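Local coordinates for protein binding component of ABC transporter (Wolinella succinogenes, PDB 3K4U) that binds lysine in the cleft between its two lobes and probably hands its solute to an ABC transporter for uptake, at residues Asn26-Asp31 against Glu224-Asp229; Phe65-Ser70 against Leu191-Lys196; Ser94-Lys99 against Asp158-Asp163; Glu115-Thr120 against Asn136-Thr141. All blocks are in the same frame, centred on the assembly; numbering follows the deposited sequence.

Contact 1. Residues Asn26-Asp31 against Glu224-Asp229; sequences NVIGFD and ERWFVD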
# COMPACT_ATOMS: atom_id res chain seq x y z
N ASN E 26 21.79 -40.26 13.35
CA ASN E 26 20.45 -39.84 13.05
C ASN E 26 20.54 -38.69 12.08
O ASN E 26 21.43 -37.90 12.19
CB ASN E 26 19.76 -39.27 14.24
CG ASN E 26 20.00 -40.02 15.43
OD1 ASN E 26 19.41 -41.04 15.64
ND2 ASN E 26 20.85 -39.52 16.26
N VAL E 27 19.63 -38.61 11.12
CA VAL E 27 19.65 -37.45 10.24
C VAL E 27 18.95 -36.28 10.92
O VAL E 27 17.94 -36.44 11.57
CB VAL E 27 19.20 -37.76 8.77
CG1 VAL E 27 19.37 -39.28 8.47
CG2 VAL E 27 17.84 -37.34 8.52
N ILE E 28 19.56 -35.11 10.80
CA ILE E 28 19.03 -33.89 11.43
C ILE E 28 19.17 -32.75 10.44
O ILE E 28 19.80 -32.92 9.41
CB ILE E 28 19.78 -33.54 12.70
CG1 ILE E 28 21.26 -33.36 12.37
CG2 ILE E 28 19.53 -34.61 13.77
CD1 ILE E 28 22.01 -32.48 13.37
N GLY E 29 18.58 -31.60 10.75
CA GLY E 29 18.60 -30.46 9.83
C GLY E 29 17.31 -29.64 9.75
O GLY E 29 16.29 -29.97 10.37
N PHE E 30 17.38 -28.56 8.99
CA PHE E 30 16.27 -27.66 8.81
C PHE E 30 15.08 -28.42 8.24
O PHE E 30 13.99 -28.34 8.77
CB PHE E 30 16.72 -26.50 7.91
CG PHE E 30 15.62 -25.52 7.54
CD1 PHE E 30 15.12 -24.63 8.46
CD2 PHE E 30 15.16 -25.44 6.23
CE1 PHE E 30 14.15 -23.69 8.11
CE2 PHE E 30 14.18 -24.51 5.87
CZ PHE E 30 13.68 -23.63 6.81
N ASP E 31 15.29 -29.20 7.19
CA ASP E 31 14.23 -30.11 6.72
C ASP E 31 13.65 -31.09 7.75
O ASP E 31 12.45 -31.40 7.69
CB ASP E 31 14.68 -30.87 5.47
CG ASP E 31 14.73 -29.97 4.23
OD1 ASP E 31 15.38 -30.32 3.23
OD2 ASP E 31 14.12 -28.89 4.26
N GLU E 224 16.69 -19.34 11.93
CA GLU E 224 17.80 -18.85 12.74
C GLU E 224 18.65 -20.04 13.13
O GLU E 224 19.85 -20.10 12.84
CB GLU E 224 17.29 -18.11 14.00
CG GLU E 224 16.98 -16.64 13.79
CD GLU E 224 17.90 -15.70 14.59
OE1 GLU E 224 17.39 -14.82 15.33
OE2 GLU E 224 19.15 -15.84 14.49
N ARG E 225 18.00 -21.02 13.75
CA ARG E 225 18.69 -22.19 14.26
C ARG E 225 19.64 -22.83 13.29
O ARG E 225 20.70 -23.23 13.73
CB ARG E 225 17.71 -23.22 14.78
CG ARG E 225 18.33 -24.61 14.88
CD ARG E 225 17.85 -25.26 16.12
NE ARG E 225 16.54 -25.86 16.00
CZ ARG E 225 15.46 -25.48 16.69
NH1 ARG E 225 14.30 -26.13 16.54
NH2 ARG E 225 15.52 -24.45 17.53
N TRP E 226 19.28 -22.95 12.00
CA TRP E 226 20.09 -23.71 11.04
C TRP E 226 20.92 -22.88 10.10
O TRP E 226 22.01 -23.30 9.67
CB TRP E 226 19.22 -24.67 10.23
CG TRP E 226 18.60 -25.68 11.11
CD1 TRP E 226 17.34 -25.66 11.59
CD2 TRP E 226 19.24 -26.83 11.68
NE1 TRP E 226 17.14 -26.74 12.42
CE2 TRP E 226 18.29 -27.47 12.49
CE3 TRP E 226 20.52 -27.38 11.58
CZ2 TRP E 226 18.56 -28.65 13.20
CZ3 TRP E 226 20.82 -28.56 12.30
CH2 TRP E 226 19.83 -29.18 13.10
N PHE E 227 20.42 -21.70 9.77
CA PHE E 227 21.04 -20.91 8.72
C PHE E 227 21.86 -19.75 9.21
O PHE E 227 22.58 -19.12 8.43
CB PHE E 227 19.95 -20.38 7.85
CG PHE E 227 19.35 -21.37 6.98
CD1 PHE E 227 19.93 -21.65 5.75
CD2 PHE E 227 18.19 -22.02 7.34
CE1 PHE E 227 19.37 -22.56 4.92
CE2 PHE E 227 17.61 -22.96 6.49
CZ PHE E 227 18.19 -23.23 5.29
N VAL E 228 21.72 -19.42 10.49
CA VAL E 228 22.36 -18.25 11.03
C VAL E 228 23.30 -18.62 12.17
O VAL E 228 24.52 -18.37 12.10
CB VAL E 228 21.31 -17.22 11.49
CG1 VAL E 228 21.91 -16.20 12.45
CG2 VAL E 228 20.68 -16.56 10.25
N ASP E 229 22.74 -19.22 13.23
CA ASP E 229 23.58 -19.49 14.38
C ASP E 229 24.36 -20.79 14.27
O ASP E 229 23.95 -21.71 13.57
CB ASP E 229 22.84 -19.29 15.71
CG ASP E 229 21.88 -20.42 16.04
OD1 ASP E 229 22.27 -21.61 15.87
OD2 ASP E 229 20.75 -20.09 16.52
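F30 holds CG trans to its backbone N (chi1 176°), which swings its ring toward helix 218-228, whereas W226 and F227 both carry CG trans to the carbonyl carbon (chi1 -63° for W226) and reach back to meet it. The two helix residues take different tasks. The indole of W226 lies flat against the backbone that leads into helix 30-41: G29 CA stands 3.7 Å from the centroid of the six-membered ring, almost straight above it, as a CH-pi contact. F30 CA continues along the same face, 3.6 Å from W226 CD1, and R225 CG lies over the opposite face, toward its rim. At the far rim I28 CD1 touches W226 CH2 at 4.0 Å. F30 CB also packs on W226 CG, 3.8 Å away, and the edge of the F30 ring faces W226 CD1. F227 instead drives its edge into the face of F30 in a T-shaped pair, CE2 standing over the middle of that ring; the centroids are 4.8 Å apart and the planes meet at 79°. Beyond the pair, F227 stacks on Y223 and turns toward F18, which extends the aromatic cluster. G29 is the N-cap residue of helix 30-41, and at its backbone angles a side chain would run into the carbonyl O of I28. No hydrogen bond crosses between the two segments. The C-terminal helix is thus held to the start of helix 30-41 by apolar and aromatic contact, with the polar tie supplied by D33, whose OD2 takes the W226 NE1 hydrogen bond and a long, weak ion pair from R225 NE.

Contact 2. Residues Phe65-Ser70 against Leu191-Lys196; sequences FDIIIS and LGWAIK
W193 presents one face of its indole to I69, whose CD1 lies over the ring and whose CG1 sits 4.1 Å from the centroid of the five-membered ring, an off-centre CH-pi contact. I69 CG2 reaches W193 CD1 at 3.4 Å, while I67 CD1 and the carbonyl O of I68 approach the indole obliquely. Y88 and M38 add further contacts to W193. The join is a step in the sheet of the first lobe of a type II periplasmic binding protein fold: the parallel strands 45-50, 6-11 and 67-68 are followed by strand 189-195, the antiparallel one that returns from the other lobe. I68 and A194 form the single bridge, an antiparallel hydrogen-bonded pair, with their CB atoms 4.2 Å apart. I67 and I69 go to the other side of the chain, beside W193 and I195 and under M38 of helix 30-41; I68 and A194 meet L60 of helix 56-61. The CG1 branch of I67, trans to the backbone N (chi1 -174°), runs across to I195 CG2 at 3.6 Å and ends with CD1 against W193 CB at 3.7 Å. With only an alanine at I67, W193 CB would probably lose its apolar mate, I195 CG2 would keep only the more distant CB, and a gap would open beneath M38. Three residues before A194, L191 belongs to the lysine pocket. Two bonds join the bridge: I68 N gives a sound one to A194 O at 2.8 Å (N-H...O 154°), while the return bond from A194 N to I68 O is weak, at 3.3 Å.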
# COMPACT_ATOMS: atom_id res chain seq x y z
N PHE E 65 7.51 -43.27 -0.28
CA PHE E 65 7.17 -42.22 0.70
C PHE E 65 6.07 -41.23 0.30
O PHE E 65 5.50 -41.34 -0.76
CB PHE E 65 8.40 -41.51 1.24
CG PHE E 65 9.54 -41.46 0.30
CD1 PHE E 65 9.75 -40.36 -0.51
CD2 PHE E 65 10.45 -42.49 0.26
CE1 PHE E 65 10.84 -40.30 -1.38
CE2 PHE E 65 11.53 -42.45 -0.60
CZ PHE E 65 11.73 -41.34 -1.43
N ASP E 66 5.74 -40.29 1.18
CA ASP E 66 4.60 -39.41 0.97
C ASP E 66 4.95 -38.03 0.40
O ASP E 66 4.17 -37.45 -0.36
CB ASP E 66 3.80 -39.32 2.26
CG ASP E 66 3.36 -40.70 2.76
OD1 ASP E 66 2.97 -41.52 1.90
OD2 ASP E 66 3.41 -40.98 3.99
N ILE E 67 6.15 -37.56 0.73
CA ILE E 67 6.60 -36.20 0.44
C ILE E 67 8.14 -36.19 0.44
O ILE E 67 8.75 -37.05 1.06
CB ILE E 67 6.04 -35.25 1.54
CG1 ILE E 67 6.33 -33.76 1.25
CG2 ILE E 67 6.55 -35.67 2.89
CD1 ILE E 67 5.50 -32.77 2.02
N ILE E 68 8.74 -35.26 -0.30
CA ILE E 68 10.21 -35.10 -0.36
C ILE E 68 10.56 -33.77 0.28
O ILE E 68 10.20 -32.72 -0.23
CB ILE E 68 10.68 -34.99 -1.82
CG1 ILE E 68 10.58 -36.32 -2.57
CG2 ILE E 68 12.12 -34.47 -1.92
CD1 ILE E 68 11.12 -36.21 -4.00
N ILE E 69 11.26 -33.78 1.39
CA ILE E 69 11.68 -32.52 1.97
C ILE E 69 13.19 -32.60 2.06
O ILE E 69 13.75 -32.94 3.08
CB ILE E 69 11.01 -32.28 3.33
CG1 ILE E 69 9.51 -32.46 3.22
CG2 ILE E 69 11.25 -30.86 3.82
CD1 ILE E 69 8.83 -32.47 4.58
N SER E 70 13.82 -32.27 0.94
CA SER E 70 15.24 -32.48 0.72
C SER E 70 15.86 -31.26 0.09
O SER E 70 16.86 -31.37 -0.60
CB SER E 70 15.43 -33.68 -0.19
OG SER E 70 16.62 -34.37 0.18
N LEU E 191 12.85 -23.50 -3.67
CA LEU E 191 12.94 -24.81 -3.12
C LEU E 191 11.53 -25.20 -2.64
O LEU E 191 10.88 -24.40 -1.93
CB LEU E 191 13.96 -24.75 -1.97
CG LEU E 191 15.41 -25.22 -2.16
CD1 LEU E 191 16.01 -25.13 -3.56
CD2 LEU E 191 16.30 -24.58 -1.18
N GLY E 192 11.05 -26.38 -3.01
CA GLY E 192 9.73 -26.81 -2.58
C GLY E 192 9.66 -28.29 -2.19
O GLY E 192 10.55 -29.06 -2.56
N TRP E 193 8.62 -28.68 -1.45
CA TRP E 193 8.45 -30.05 -1.05
C TRP E 193 7.72 -30.63 -2.21
O TRP E 193 6.76 -30.02 -2.67
CB TRP E 193 7.54 -30.21 0.20
CG TRP E 193 7.97 -29.37 1.32
CD1 TRP E 193 9.26 -29.09 1.68
CD2 TRP E 193 7.13 -28.62 2.21
NE1 TRP E 193 9.27 -28.23 2.75
CE2 TRP E 193 7.98 -27.93 3.09
CE3 TRP E 193 5.75 -28.45 2.33
CZ2 TRP E 193 7.49 -27.08 4.07
CZ3 TRP E 193 5.26 -27.62 3.33
CH2 TRP E 193 6.13 -26.95 4.20
N ALA E 194 8.13 -31.83 -2.64
CA ALA E 194 7.40 -32.54 -3.69
C ALA E 194 6.53 -33.68 -3.13
O ALA E 194 6.79 -34.21 -2.03
CB ALA E 194 8.34 -33.06 -4.72
N ILE E 195 5.49 -34.00 -3.90
CA ILE E 195 4.53 -35.01 -3.61
C ILE E 195 3.99 -35.56 -4.94
O ILE E 195 4.22 -34.98 -6.01
CB ILE E 195 3.38 -34.48 -2.79
CG1 ILE E 195 2.61 -33.41 -3.58
CG2 ILE E 195 3.89 -33.99 -1.45
CD1 ILE E 195 1.23 -33.07 -2.96
N LYS E 196 3.27 -36.67 -4.91
CA LYS E 196 2.84 -37.16 -6.19
C LYS E 196 1.53 -36.56 -6.67
O LYS E 196 0.71 -36.10 -5.89
CB LYS E 196 2.86 -38.68 -6.28
CG LYS E 196 2.21 -39.37 -5.18
CD LYS E 196 2.23 -40.82 -5.49
CE LYS E 196 1.00 -41.21 -6.32
NZ LYS E 196 -0.25 -41.23 -5.44

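Contact 3. Residues Ser94-Lys99 against Asp158-Asp163; sequences SLLVKK and DMFIFD. With LYS (lysine), chain K.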
# COMPACT_ATOMS: atom_id res chain seq x y z
N SER E 94 26.35 -20.57 -5.47
CA SER E 94 27.49 -19.76 -5.11
C SER E 94 28.75 -20.55 -5.40
O SER E 94 28.68 -21.68 -5.88
CB SER E 94 27.46 -19.44 -3.63
OG SER E 94 26.99 -18.14 -3.39
N LEU E 95 29.89 -19.93 -5.13
CA LEU E 95 31.18 -20.53 -5.40
C LEU E 95 32.07 -20.59 -4.14
O LEU E 95 32.14 -19.62 -3.35
CB LEU E 95 31.87 -19.80 -6.54
CG LEU E 95 31.08 -19.58 -7.84
CD1 LEU E 95 31.91 -18.83 -8.85
CD2 LEU E 95 30.56 -20.89 -8.44
N LEU E 96 32.71 -21.73 -3.92
CA LEU E 96 33.78 -21.81 -2.95
C LEU E 96 35.07 -21.99 -3.72
O LEU E 96 35.16 -22.90 -4.55
CB LEU E 96 33.56 -22.96 -1.97
CG LEU E 96 32.40 -22.92 -0.96
CD1 LEU E 96 32.52 -24.13 -0.04
CD2 LEU E 96 32.36 -21.61 -0.16
N VAL E 97 36.06 -21.12 -3.48
CA VAL E 97 37.35 -21.13 -4.21
C VAL E 97 38.55 -21.29 -3.27
O VAL E 97 38.43 -21.06 -2.07
CB VAL E 97 37.52 -19.83 -5.11
CG1 VAL E 97 36.24 -19.54 -5.92
CG2 VAL E 97 37.90 -18.59 -4.27
N LYS E 98 39.69 -21.70 -3.81
CA LYS E 98 40.93 -21.76 -3.02
C LYS E 98 41.44 -20.34 -2.76
O LYS E 98 41.15 -19.42 -3.53
CB LYS E 98 42.01 -22.57 -3.74
CG LYS E 98 42.68 -23.67 -2.88
CD LYS E 98 43.66 -23.14 -1.81
CE LYS E 98 43.69 -24.04 -0.55
NZ LYS E 98 44.21 -25.42 -0.81
N LYS E 99 42.21 -20.18 -1.68
CA LYS E 99 42.76 -18.87 -1.28
C LYS E 99 43.37 -18.04 -2.42
O LYS E 99 43.97 -18.57 -3.36
CB LYS E 99 43.77 -19.03 -0.12
CG LYS E 99 43.15 -18.86 1.27
CD LYS E 99 44.01 -17.98 2.18
CE LYS E 99 43.22 -17.48 3.40
NZ LYS E 99 42.12 -16.53 3.04
N ASP E 158 39.93 -26.18 -8.26
CA ASP E 158 40.12 -24.79 -7.83
C ASP E 158 38.93 -24.19 -7.11
O ASP E 158 39.08 -23.24 -6.35
CB ASP E 158 40.49 -23.91 -9.02
CG ASP E 158 41.39 -24.60 -9.99
OD1 ASP E 158 42.59 -24.79 -9.66
OD2 ASP E 158 40.89 -24.96 -11.08
N MSE E 159 37.74 -24.74 -7.35
CA MSE E 159 36.49 -24.14 -6.91
C MSE E 159 35.30 -25.08 -6.98
O MSE E 159 35.18 -25.91 -7.90
CB MSE E 159 36.19 -22.92 -7.74
CG MSE E 159 36.34 -23.17 -9.22
SE MSE E 159 35.88 -21.58 -10.22
CE MSE E 159 36.01 -22.32 -12.05
N PHE E 160 34.41 -24.90 -6.00
CA PHE E 160 33.19 -25.68 -5.78
C PHE E 160 31.94 -24.83 -6.06
O PHE E 160 31.90 -23.65 -5.72
CB PHE E 160 33.21 -26.19 -4.34
CG PHE E 160 32.05 -27.07 -3.98
CD1 PHE E 160 31.96 -28.38 -4.48
CD2 PHE E 160 31.06 -26.63 -3.11
CE1 PHE E 160 30.88 -29.18 -4.15
CE2 PHE E 160 30.00 -27.45 -2.79
CZ PHE E 160 29.92 -28.72 -3.31
N ILE E 161 30.93 -25.41 -6.70
CA ILE E 161 29.67 -24.71 -7.00
C ILE E 161 28.50 -25.47 -6.43
O ILE E 161 28.41 -26.69 -6.58
CB ILE E 161 29.40 -24.54 -8.51
CG1 ILE E 161 28.11 -23.71 -8.72
CG2 ILE E 161 29.29 -25.92 -9.19
CD1 ILE E 161 27.80 -23.33 -10.22
N PHE E 162 27.59 -24.76 -5.78
CA PHE E 162 26.47 -25.42 -5.12
C PHE E 162 25.57 -24.36 -4.51
O PHE E 162 25.96 -23.20 -4.41
CB PHE E 162 27.00 -26.36 -4.02
CG PHE E 162 26.08 -27.49 -3.72
CD1 PHE E 162 26.16 -28.67 -4.46
CD2 PHE E 162 25.14 -27.38 -2.72
CE1 PHE E 162 25.28 -29.72 -4.20
CE2 PHE E 162 24.26 -28.42 -2.46
CZ PHE E 162 24.33 -29.59 -3.20
N ASP E 163 24.38 -24.78 -4.10
CA ASP E 163 23.47 -23.98 -3.33
C ASP E 163 24.21 -23.22 -2.24
O ASP E 163 25.01 -23.77 -1.49
CB ASP E 163 22.35 -24.83 -2.73
CG ASP E 163 21.49 -25.54 -3.79
OD1 ASP E 163 20.28 -25.82 -3.53
OD2 ASP E 163 22.02 -25.82 -4.88
N LYS K . 18.78 -27.67 -4.76
CA LYS K . 19.58 -28.83 -5.09
C LYS K . 18.85 -29.61 -6.16
O LYS K . 17.62 -29.59 -6.18
CB LYS K . 19.76 -29.72 -3.85
CG LYS K . 20.95 -30.64 -3.90
CD LYS K . 20.65 -31.92 -3.19
CE LYS K . 21.91 -32.74 -2.90
NZ LYS K . 21.65 -33.84 -1.92
OXT LYS K . 19.45 -30.26 -7.01
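L95 and I161 lie alongside each other like two fingers pointing the same way, L95 CD2 tucked against I161 CG1 at 3.7 Å. With CG trans to the carbonyl carbon (chi1 -51°), L95 turns this methyl across the gap between the strands. On the same face V97 CG1 presses on the CB of selenomethionine M159, 3.8 Å away, and the rest of that extended side chain leads off from V97. The other face is ridged by S94, L96, F160 and F162. There L96 CB and F160 CB meet at 4.0 Å, and the F160 ring leans away to fill a hollow among A148, V149 and V152 of helix 145-154. These strands are the middle of the second lobe: strand 89-98, having crossed from the first lobe, inserts antiparallel beside 159-163, the arrangement of type II binding proteins. Alternating backbone bonds keep the register, from S94 N to F162 O (2.9 Å) down to K98 N and D158 O (3.0 Å). At the cleft end the F162 ring, packed against Y15 and F166, pushes CZ to 3.6 Å from CG of the bound lysine. D163 OD1 accepts a 2.7 Å hydrogen bond from the N of that lysine. Were D163 an alanine, the alpha-amino N of the ligand would lose this acceptor, and its positive charge would probably be less well balanced. Y15 OH adds a weak bond to the same D163 OD1.

Contact 4. Residues Glu115-Thr120 against Asn136-Thr141; sequences ELTLVT and NAKLKT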
# COMPACT_ATOMS: atom_id res chain seq x y z
N GLU E 115 42.10 -23.36 -17.99
CA GLU E 115 43.08 -23.57 -16.92
C GLU E 115 42.36 -24.15 -15.69
O GLU E 115 42.72 -25.22 -15.18
CB GLU E 115 43.72 -22.22 -16.54
CG GLU E 115 45.26 -22.16 -16.59
CD GLU E 115 45.99 -22.92 -15.46
OE1 GLU E 115 47.19 -23.27 -15.66
OE2 GLU E 115 45.39 -23.15 -14.38
N LEU E 116 41.33 -23.44 -15.25
CA LEU E 116 40.59 -23.77 -14.04
C LEU E 116 39.73 -25.04 -14.10
O LEU E 116 39.14 -25.38 -15.13
CB LEU E 116 39.74 -22.58 -13.62
CG LEU E 116 40.58 -21.35 -13.23
CD1 LEU E 116 39.74 -20.11 -13.26
CD2 LEU E 116 41.26 -21.52 -11.87
N THR E 117 39.69 -25.74 -12.97
CA THR E 117 38.88 -26.94 -12.77
C THR E 117 37.77 -26.63 -11.76
O THR E 117 38.05 -26.04 -10.70
CB THR E 117 39.75 -28.06 -12.19
OG1 THR E 117 41.11 -27.88 -12.63
CG2 THR E 117 39.23 -29.41 -12.64
N LEU E 118 36.53 -27.00 -12.09
CA LEU E 118 35.37 -26.74 -11.21
C LEU E 118 34.51 -27.99 -10.90
O LEU E 118 34.07 -28.72 -11.80
CB LEU E 118 34.52 -25.65 -11.84
CG LEU E 118 33.03 -25.47 -11.53
CD1 LEU E 118 32.85 -24.24 -10.68
CD2 LEU E 118 32.32 -25.33 -12.86
N VAL E 119 34.27 -28.21 -9.61
CA VAL E 119 33.60 -29.44 -9.18
C VAL E 119 32.29 -29.29 -8.40
O VAL E 119 32.13 -28.37 -7.56
CB VAL E 119 34.53 -30.39 -8.43
CG1 VAL E 119 35.58 -30.94 -9.39
CG2 VAL E 119 35.17 -29.70 -7.26
N THR E 120 31.37 -30.21 -8.70
CA THR E 120 30.15 -30.34 -7.93
C THR E 120 29.59 -31.79 -7.88
O THR E 120 30.18 -32.74 -8.44
CB THR E 120 29.07 -29.36 -8.44
OG1 THR E 120 28.16 -29.05 -7.38
CG2 THR E 120 28.32 -29.95 -9.63
N ASN E 136 33.95 -22.58 -20.55
CA ASN E 136 35.36 -22.92 -20.70
C ASN E 136 35.94 -23.86 -19.62
O ASN E 136 36.88 -24.60 -19.89
CB ASN E 136 36.24 -21.67 -20.70
CG ASN E 136 35.76 -20.60 -21.62
OD1 ASN E 136 35.45 -19.50 -21.19
ND2 ASN E 136 35.70 -20.91 -22.91
N ALA E 137 35.41 -23.78 -18.40
CA ALA E 137 36.07 -24.39 -17.24
C ALA E 137 35.88 -25.89 -17.23
O ALA E 137 34.88 -26.38 -17.76
CB ALA E 137 35.57 -23.78 -15.95
N LYS E 138 36.84 -26.62 -16.66
CA LYS E 138 36.67 -28.07 -16.49
C LYS E 138 35.61 -28.30 -15.44
O LYS E 138 35.69 -27.75 -14.33
CB LYS E 138 37.95 -28.75 -16.03
CG LYS E 138 38.86 -29.29 -17.11
CD LYS E 138 40.15 -29.79 -16.45
CE LYS E 138 41.39 -29.48 -17.30
NZ LYS E 138 42.66 -29.57 -16.50
N LEU E 139 34.61 -29.11 -15.78
CA LEU E 139 33.63 -29.56 -14.82
C LEU E 139 33.73 -31.06 -14.54
O LEU E 139 33.48 -31.88 -15.44
CB LEU E 139 32.20 -29.20 -15.25
CG LEU E 139 31.11 -29.64 -14.26
CD1 LEU E 139 30.87 -28.56 -13.21
CD2 LEU E 139 29.81 -29.98 -14.98
N LYS E 140 34.07 -31.38 -13.29
CA LYS E 140 34.07 -32.76 -12.79
C LYS E 140 33.03 -32.96 -11.70
O LYS E 140 32.73 -32.04 -10.93
CB LYS E 140 35.44 -33.13 -12.24
CG LYS E 140 36.48 -33.42 -13.31
CD LYS E 140 37.51 -34.39 -12.79
CE LYS E 140 38.31 -33.81 -11.66
NZ LYS E 140 39.52 -34.61 -11.46
N THR E 141 32.53 -34.18 -11.62
CA THR E 141 31.39 -34.49 -10.76
C THR E 141 31.62 -35.70 -9.85
O THR E 141 32.28 -36.65 -10.22
CB THR E 141 30.14 -34.80 -11.58
OG1 THR E 141 30.34 -36.06 -12.25
CG2 THR E 141 29.83 -33.70 -12.56
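L118 and L139 meet through their methyls, L118 CD2 lying 3.6 Å from L139 CD1, both leucines having CG trans to the backbone N (chi1 157° for L118). Their chains slant across one another on the face that also carries T120 and T141. On the other face T117 CG2 rests on K138 CB at 3.7 Å, and V119 CG1 lies alongside K140 CB at 3.6 Å; the two lysine chains carry their amino groups on outward from an exposed rim. These touches depend on the parallel pairing beneath. K138 and K140 each use both peptide groups: K138 N bonds to L116 O (3.0 Å) and K138 O receives L118 N, then K140 N bonds to L118 O (3.0 Å) and K140 O receives T120 N (3.2 Å). L118 O also takes a CA-H...O contact from L139 CA at 3.2 Å, so two donors converge on it. The strand axes diverge by 29°, the twist expected of neighbouring strands. One shell further out, strand 117-121 is fixed from its other side by strand 159-163: T117 N is hydrogen-bonded to D158 OD2 and T120 OG1 to I161 O, the latter bond fixing the T120 hydroxyl against the neighbouring strand. L118 reaches M159 and I161 on that strand. Strand 138-142 is thus the outer strand of a beta-alpha-beta unit whose helix 125-133 runs over the L118 face, A130 meeting L139 and A126 and E127 meeting T120, with strand 117-121 inside it and strand 159-163 beyond that.

Overall arrangement
Read from the N terminus, the first segment of contact 1 waits longest for its partner: N26-D31 is closed by E224-D229 near the chain's end, and every other contact falls between them. Contact 2 closes the next loop, from F65-S70 to L191-K196, and within it lies contact 3, then contact 4, the shortest span; the four nest and none cross. Contacts 1 and 2 build the first lobe and touch where D31 meets I69 and S70. Contacts 3 and 4 lie in the second lobe, their centres about 10 Å apart, joined where strand 159-163 of contact 3 runs beside strand 117-121 of contact 4. Strands 189-195 and 89-98, neighbours in one sheet, link the lobes, with lysine between.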